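Amidohydrolase (Pseudomonas aeruginosa, PDB 2I5G) probably hydrolyses dipeptides as a metal-dependent peptidase of the membrane dipeptidase family M19, built on a TIM barrel. Local coordinates at residues Trp21-Glu24 against Leu25-Met29; Phe258-Trp261 against Leu262-Asp265; Val71-Thr74 against Ala75-Arg78. The protein carries 2 engineered substitutions. One frame throughout, in Å; residues are numbered along the deposited sequence.

Contact 1: residues Trp21-Glu24 against Leu25-Met29; sequences WNRE and LFEDM
With chi1 at -66°, Phe26 swings its CG beside its own backbone N and anti to the carbonyl carbon, which carries the ring back toward Trp21. The two make a T-shaped pair: the edge of Phe26 points at a face of the six-membered ring of Trp21, planes 76° apart, and CZ of Phe26 lies 3.7 Å from Trp21 CE3. Asn22 O sits over a face of the Phe26 ring, near its rim. Asn22 is the N-cap of helix 23-31. Its CG is folded between backbone N and carbonyl carbon (chi1 55°), bringing OD1 to 2.9 Å from Leu25 N, a somewhat bent capping bond with the donor tilted from the amide plane. From the next residue, the extended Arg23 chain slants past Glu27, one turn further along the helix, and NE forms a salt bridge of 3.2 Å to Glu27 OE1 with guanidinium and carboxylate planes nearly perpendicular. A water joins the same two atoms, accepting from Arg23 NE and donating to Glu27 OE1. The outer nitrogens of Arg23 are taken by Asp66 and Asn64. Glu24 OE1 comes within 3.1 Å of Glu27 OE2, two acceptors facing each other, while a second water donates to Glu24 OE2 and Asp28 OD1. Asp28 OD2 is held by Gln252 and the backbone of Gly288. The helix thus begins with aromatic packing against helix 47-63 and strand 86-92, and with acidic side chains on another flank; the nearby carboxylates would be expected to raise one another's proton affinity, an effect that Arg23 should partly offset at Glu27.

Contact 2: residues Phe258-Trp261 against Leu262-Asp265; sequences FFEW and LTHD
Leu262 wedges its two methyl groups between Phe258 and Trp261, and these three side chains make the apolar, close-fitting part of the contact. CD2 lies 3.6 Å from Phe258 CE2, at the ring's outer end, while CD1 stands over a face of the same ring, near the rim. CD1 also meets the benzo part of the indole, 3.5 Å from Trp261 CE3. Both aromatic side chains have CG turned anti to the backbone N (chi1 176° in Phe258), which sends the rings along the flank where Leu262 lies between them. Tyr120 touches Leu262 from outside the helix, His254 stacks on Phe258, and Trp44 meets Trp261 edge-to-face.

The other flank is polar, and the side chains of Glu260 and His264 there are partly exposed to solvent. They run side by side in the same direction, carboxylate and imidazole planes 67° apart, with His264 CE1 3.3 Å from Glu260 OE1. The firm grip here is on the backbone: His264 ND1 donates to Glu260 O over 2.7 Å at 156°, with the oxygen in the plane of the imidazole, which fixes the ring's rotation. The same oxygen receives a weak bond from His264 N. Glu260 sends OE2 to a salt bridge with Arg271. Thr263 OG1 lies 2.9 Å from Phe259 O and 3.1 Å from Glu260 O, two acceptors for one proton, and Thr263 N donates to Phe259 O.

Further along, Asp265 packs against Phe140 of the second subunit. The arrangement is a side-chain-to-backbone hydrogen bond from a histidine to the carbonyl four residues back, near the C-terminal end of a short surface helix that follows strand 244-246 of the barrel.

Contact 3: residues Val71-Thr74 against Ala75-Arg78; sequences VRST and ADIR
Asp76, Thr74 and Ala75 carry most of this contact, and Asp76 gathers the chain ahead of helix 74-82 with a single oxygen. Its OD2 accepts from Arg72 N at 2.8 Å and from Ser73 N at 2.7 Å, both bonds fairly straight at 160°. The two donors approach from opposite faces of the carboxylate plane: Ser73 N on the anti side, Arg72 N from above the plane. Chi1 of -66° places the carboxylate beside the backbone N of Asp76, which lets OD2 meet both N-H groups. Ser73 OG, 3.2 Å from OD2, adds at most a weak bond. In return Asp76 N donates to Ser73 O over 2.9 Å, from above the carbonyl plane rather than along a lone pair.

Ser73 and Asp76 form a capping box, with Ser73 at the N-cap of the helix that follows strand 68-70 in this TIM-barrel family. The carboxylate lies by the helix N-terminus, where the helix dipole would be expected to favour its charged form.

Ala75 meets the same serine by backbone and side chain: its N gives Ser73 OG a weak capping bond, and its methyl touches that oxygen. Thr74 contributes mainly through its backbone. Its O accepts from Arg78 N at 3.2 Å, starting the regular helical pattern, and more weakly from Ile77 N. The side chain of Thr74 packs on Arg320 and Trp323 of helix 304-323. Elsewhere in the contact, Val71 CG1 meets Ile77 CG1 loosely at 4.2 Å, and Ile77 goes on to touch Ile11 and Thr35.

How the contacts relate
All three contacts are local to one helix end: contacts 1 and 3 open helices 23-31 and 74-82, whereas contact 2 lies toward the end of helix 256-263. Contacts 1 and 3 are partly buried, and contact 2 lies at the surface. The N-caps differ, an asparagine amide in contact 1 and a serine-aspartate pair in contact 3; contact 2 has instead a histidine N-H bonded to a carbonyl. Aromatic packing features in contacts 1 and 2, while contact 3 centres on a carboxylate oxygen shared by two backbone N-H groups. None touches another; contacts 2 and 3 lie on opposite sides of the chain's centre, their own centres about 32 Å apart, and contact 2 alone meets the second subunit.

Contact 1: residues Trp21-Glu24 against Leu25-Met29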
# COMPACT_ATOMS: atom_id res chain seq x y z
N TRP A 21 21.64 -18.41 0.00
CA TRP A 21 21.60 -19.65 -0.77
C TRP A 21 22.88 -20.02 -1.51
O TRP A 21 23.48 -19.20 -2.20
CB TRP A 21 20.44 -19.61 -1.76
CG TRP A 21 19.13 -20.09 -1.19
CD1 TRP A 21 18.64 -19.86 0.06
CD2 TRP A 21 18.10 -20.81 -1.89
NE1 TRP A 21 17.38 -20.39 0.19
CE2 TRP A 21 17.02 -20.97 -0.99
CE3 TRP A 21 17.99 -21.32 -3.19
CZ2 TRP A 21 15.85 -21.63 -1.35
CZ3 TRP A 21 16.82 -21.98 -3.55
CH2 TRP A 21 15.76 -22.13 -2.63
N ASN A 22 23.30 -21.27 -1.33
CA ASN A 22 24.48 -21.82 -1.97
C ASN A 22 24.49 -23.31 -1.68
O ASN A 22 23.66 -23.79 -0.91
CB ASN A 22 25.77 -21.15 -1.47
CG ASN A 22 25.92 -21.20 0.03
OD1 ASN A 22 25.98 -22.28 0.62
ND2 ASN A 22 25.98 -20.04 0.65
N ARG A 23 25.40 -24.05 -2.30
CA ARG A 23 25.45 -25.49 -2.09
C ARG A 23 25.75 -25.88 -0.65
O ARG A 23 25.33 -26.94 -0.19
CB ARG A 23 26.48 -26.14 -3.01
CG ARG A 23 26.42 -27.66 -2.97
CD ARG A 23 27.36 -28.30 -3.95
NE ARG A 23 27.22 -29.75 -3.94
CZ ARG A 23 26.20 -30.40 -4.49
NH1 ARG A 23 25.23 -29.73 -5.10
NH2 ARG A 23 26.14 -31.73 -4.42
N GLU A 24 26.49 -25.03 0.05
CA GLU A 24 26.84 -25.34 1.42
C GLU A 24 25.62 -25.29 2.32
O GLU A 24 25.52 -26.06 3.28
CB GLU A 24 27.91 -24.37 1.93
CG GLU A 24 28.32 -24.63 3.38
CD GLU A 24 28.42 -26.12 3.70
OE1 GLU A 24 29.28 -26.81 3.10
OE2 GLU A 24 27.64 -26.60 4.56
N LEU A 25 24.68 -24.40 2.02
CA LEU A 25 23.47 -24.29 2.82
C LEU A 25 22.68 -25.57 2.62
O LEU A 25 22.17 -26.16 3.58
CB LEU A 25 22.64 -23.08 2.36
CG LEU A 25 21.36 -22.74 3.15
CD1 LEU A 25 20.23 -23.66 2.73
CD2 LEU A 25 21.63 -22.86 4.65
N PHE A 26 22.62 -26.01 1.37
CA PHE A 26 21.91 -27.23 1.00
C PHE A 26 22.46 -28.45 1.73
O PHE A 26 21.70 -29.28 2.22
CB PHE A 26 22.01 -27.43 -0.51
CG PHE A 26 21.29 -26.38 -1.30
CD1 PHE A 26 21.60 -26.17 -2.64
CD2 PHE A 26 20.30 -25.60 -0.71
CE1 PHE A 26 20.93 -25.20 -3.38
CE2 PHE A 26 19.62 -24.63 -1.45
CZ PHE A 26 19.94 -24.43 -2.79
N GLU A 27 23.78 -28.54 1.81
CA GLU A 27 24.42 -29.67 2.48
C GLU A 27 24.18 -29.67 3.99
O GLU A 27 24.10 -30.73 4.61
CB GLU A 27 25.92 -29.65 2.18
CG GLU A 27 26.21 -29.77 0.69
CD GLU A 27 27.67 -29.52 0.37
OE1 GLU A 27 28.05 -29.62 -0.83
OE2 GLU A 27 28.45 -29.24 1.30
N ASP A 28 24.05 -28.49 4.58
CA ASP A 28 23.81 -28.37 6.01
C ASP A 28 22.36 -28.76 6.30
O ASP A 28 22.02 -29.17 7.41
CB ASP A 28 24.11 -26.93 6.47
CG ASP A 28 24.50 -26.86 7.95
OD1 ASP A 28 25.30 -27.71 8.40
OD2 ASP A 28 24.02 -25.94 8.65
N MSE A 29 21.51 -28.63 5.29
CA MSE A 29 20.12 -29.00 5.44
C MSE A 29 20.09 -30.52 5.47
O MSE A 29 19.32 -31.14 6.22
CB MSE A 29 19.29 -28.50 4.25
CG MSE A 29 19.32 -27.00 4.07
SE MSE A 29 18.07 -26.40 2.73
CE MSE A 29 17.21 -24.97 3.72
O HOH W 1 29.89 -29.93 -2.59
O HOH W 2 27.21 -28.67 6.83

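Contact 2: residues Phe258-Trp261 against Leu262-Asp265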
# COMPACT_ATOMS: atom_id res chain seq x y z
N PHE A 258 22.22 -7.27 5.10
CA PHE A 258 20.96 -8.01 5.15
C PHE A 258 20.08 -7.64 6.33
O PHE A 258 18.87 -7.51 6.19
CB PHE A 258 21.25 -9.51 5.19
CG PHE A 258 20.02 -10.37 5.33
CD1 PHE A 258 19.20 -10.62 4.24
CD2 PHE A 258 19.70 -10.96 6.56
CE1 PHE A 258 18.08 -11.45 4.37
CE2 PHE A 258 18.58 -11.79 6.69
CZ PHE A 258 17.77 -12.04 5.59
N PHE A 259 20.68 -7.48 7.51
CA PHE A 259 19.92 -7.12 8.69
C PHE A 259 19.44 -5.68 8.67
O PHE A 259 18.31 -5.39 9.07
CB PHE A 259 20.72 -7.42 9.96
CG PHE A 259 20.79 -8.89 10.27
CD1 PHE A 259 19.64 -9.57 10.66
CD2 PHE A 259 21.97 -9.60 10.09
CE1 PHE A 259 19.67 -10.96 10.85
CE2 PHE A 259 22.00 -10.98 10.27
CZ PHE A 259 20.85 -11.66 10.65
N GLU A 260 20.29 -4.78 8.18
CA GLU A 260 19.90 -3.37 8.09
C GLU A 260 18.72 -3.25 7.13
O GLU A 260 17.83 -2.42 7.31
CB GLU A 260 21.08 -2.53 7.59
CG GLU A 260 22.21 -2.42 8.60
CD GLU A 260 21.77 -1.74 9.88
OE1 GLU A 260 21.51 -0.51 9.85
OE2 GLU A 260 21.67 -2.43 10.92
N TRP A 261 18.73 -4.12 6.12
CA TRP A 261 17.70 -4.17 5.10
C TRP A 261 16.37 -4.63 5.69
O TRP A 261 15.29 -4.19 5.28
CB TRP A 261 18.14 -5.13 4.00
CG TRP A 261 17.20 -5.24 2.87
CD1 TRP A 261 16.82 -4.24 2.02
CD2 TRP A 261 16.55 -6.42 2.42
NE1 TRP A 261 15.98 -4.74 1.05
CE2 TRP A 261 15.79 -6.08 1.27
CE3 TRP A 261 16.53 -7.75 2.86
CZ2 TRP A 261 15.03 -7.01 0.57
CZ3 TRP A 261 15.77 -8.68 2.16
CH2 TRP A 261 15.04 -8.30 1.02
N LEU A 262 16.46 -5.54 6.64
CA LEU A 262 15.29 -6.07 7.31
C LEU A 262 14.76 -5.08 8.35
O LEU A 262 13.58 -5.08 8.66
CB LEU A 262 15.65 -7.40 7.98
CG LEU A 262 15.11 -8.73 7.43
CD1 LEU A 262 15.24 -8.80 5.93
CD2 LEU A 262 15.87 -9.88 8.08
N THR A 263 15.63 -4.22 8.87
CA THR A 263 15.20 -3.28 9.91
C THR A 263 14.77 -1.87 9.51
O THR A 263 14.30 -1.10 10.36
CB THR A 263 16.28 -3.18 11.00
OG1 THR A 263 17.55 -2.92 10.39
CG2 THR A 263 16.34 -4.48 11.79
N HIS A 264 14.92 -1.51 8.24
CA HIS A 264 14.49 -0.20 7.79
C HIS A 264 13.28 -0.38 6.89
O HIS A 264 13.26 -1.29 6.06
CB HIS A 264 15.61 0.52 7.02
CG HIS A 264 16.76 0.94 7.88
ND1 HIS A 264 17.68 0.06 8.40
CD2 HIS A 264 17.13 2.17 8.32
CE1 HIS A 264 18.57 0.72 9.12
NE2 HIS A 264 18.26 2.00 9.09
N ASP A 265 12.26 0.46 7.05
CA ASP A 265 11.05 0.35 6.23
C ASP A 265 11.40 0.33 4.74
O ASP A 265 12.20 1.15 4.27
CB ASP A 265 10.09 1.51 6.54
CG ASP A 265 8.74 1.35 5.85
OD1 ASP A 265 8.09 0.31 6.07
OD2 ASP A 265 8.33 2.26 5.09

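Contact 3: residues Val71-Thr74 against Ala75-Arg78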
# COMPACT_ATOMS: atom_id res chain seq x y z
N VAL A 71 8.96 -28.02 -3.93
CA VAL A 71 7.84 -28.51 -3.14
C VAL A 71 6.58 -27.73 -3.48
O VAL A 71 6.50 -26.53 -3.21
CB VAL A 71 8.10 -28.37 -1.62
CG1 VAL A 71 6.81 -28.57 -0.85
CG2 VAL A 71 9.11 -29.40 -1.18
N ARG A 72 5.60 -28.40 -4.09
CA ARG A 72 4.34 -27.75 -4.45
C ARG A 72 3.17 -28.46 -3.78
O ARG A 72 2.14 -27.84 -3.48
CB ARG A 72 4.16 -27.76 -5.97
CG ARG A 72 5.21 -26.94 -6.73
CD ARG A 72 4.96 -26.97 -8.23
NE ARG A 72 5.86 -26.09 -8.98
CZ ARG A 72 5.46 -25.08 -9.75
NH1 ARG A 72 4.18 -24.81 -9.87
NH2 ARG A 72 6.35 -24.35 -10.40
N SER A 73 3.33 -29.76 -3.55
CA SER A 73 2.30 -30.58 -2.92
C SER A 73 2.95 -31.31 -1.74
O SER A 73 4.17 -31.40 -1.67
CB SER A 73 1.76 -31.62 -3.91
OG SER A 73 2.68 -32.67 -4.11
N THR A 74 2.14 -31.83 -0.83
CA THR A 74 2.71 -32.54 0.32
C THR A 74 3.31 -33.85 -0.19
O THR A 74 4.13 -34.48 0.48
CB THR A 74 1.65 -32.86 1.38
OG1 THR A 74 0.82 -33.93 0.93
CG2 THR A 74 0.79 -31.63 1.65
N ALA A 75 2.89 -34.25 -1.39
CA ALA A 75 3.41 -35.45 -2.01
C ALA A 75 4.89 -35.23 -2.32
O ALA A 75 5.67 -36.17 -2.37
CB ALA A 75 2.65 -35.76 -3.28
N ASP A 76 5.28 -33.97 -2.54
CA ASP A 76 6.68 -33.66 -2.82
C ASP A 76 7.48 -33.85 -1.53
O ASP A 76 8.68 -34.14 -1.56
CB ASP A 76 6.83 -32.22 -3.32
CG ASP A 76 6.18 -32.00 -4.68
OD1 ASP A 76 6.48 -32.77 -5.63
OD2 ASP A 76 5.37 -31.05 -4.81
N ILE A 77 6.81 -33.70 -0.40
CA ILE A 77 7.45 -33.86 0.90
C ILE A 77 7.77 -35.32 1.15
O ILE A 77 8.84 -35.65 1.64
CB ILE A 77 6.56 -33.32 2.01
CG1 ILE A 77 6.30 -31.83 1.75
CG2 ILE A 77 7.21 -33.52 3.35
CD1 ILE A 77 5.61 -31.12 2.87
N ARG A 78 6.83 -36.20 0.80
CA ARG A 78 7.02 -37.63 0.97
C ARG A 78 8.11 -38.09 0.01
O ARG A 78 8.92 -38.96 0.34
CB ARG A 78 5.70 -38.37 0.68
CG ARG A 78 5.86 -39.84 0.29
CD ARG A 78 4.53 -40.60 0.39
NE ARG A 78 3.41 -39.91 -0.27
CZ ARG A 78 3.23 -39.82 -1.58
NH1 ARG A 78 4.10 -40.37 -2.42
NH2 ARG A 78 2.17 -39.18 -2.06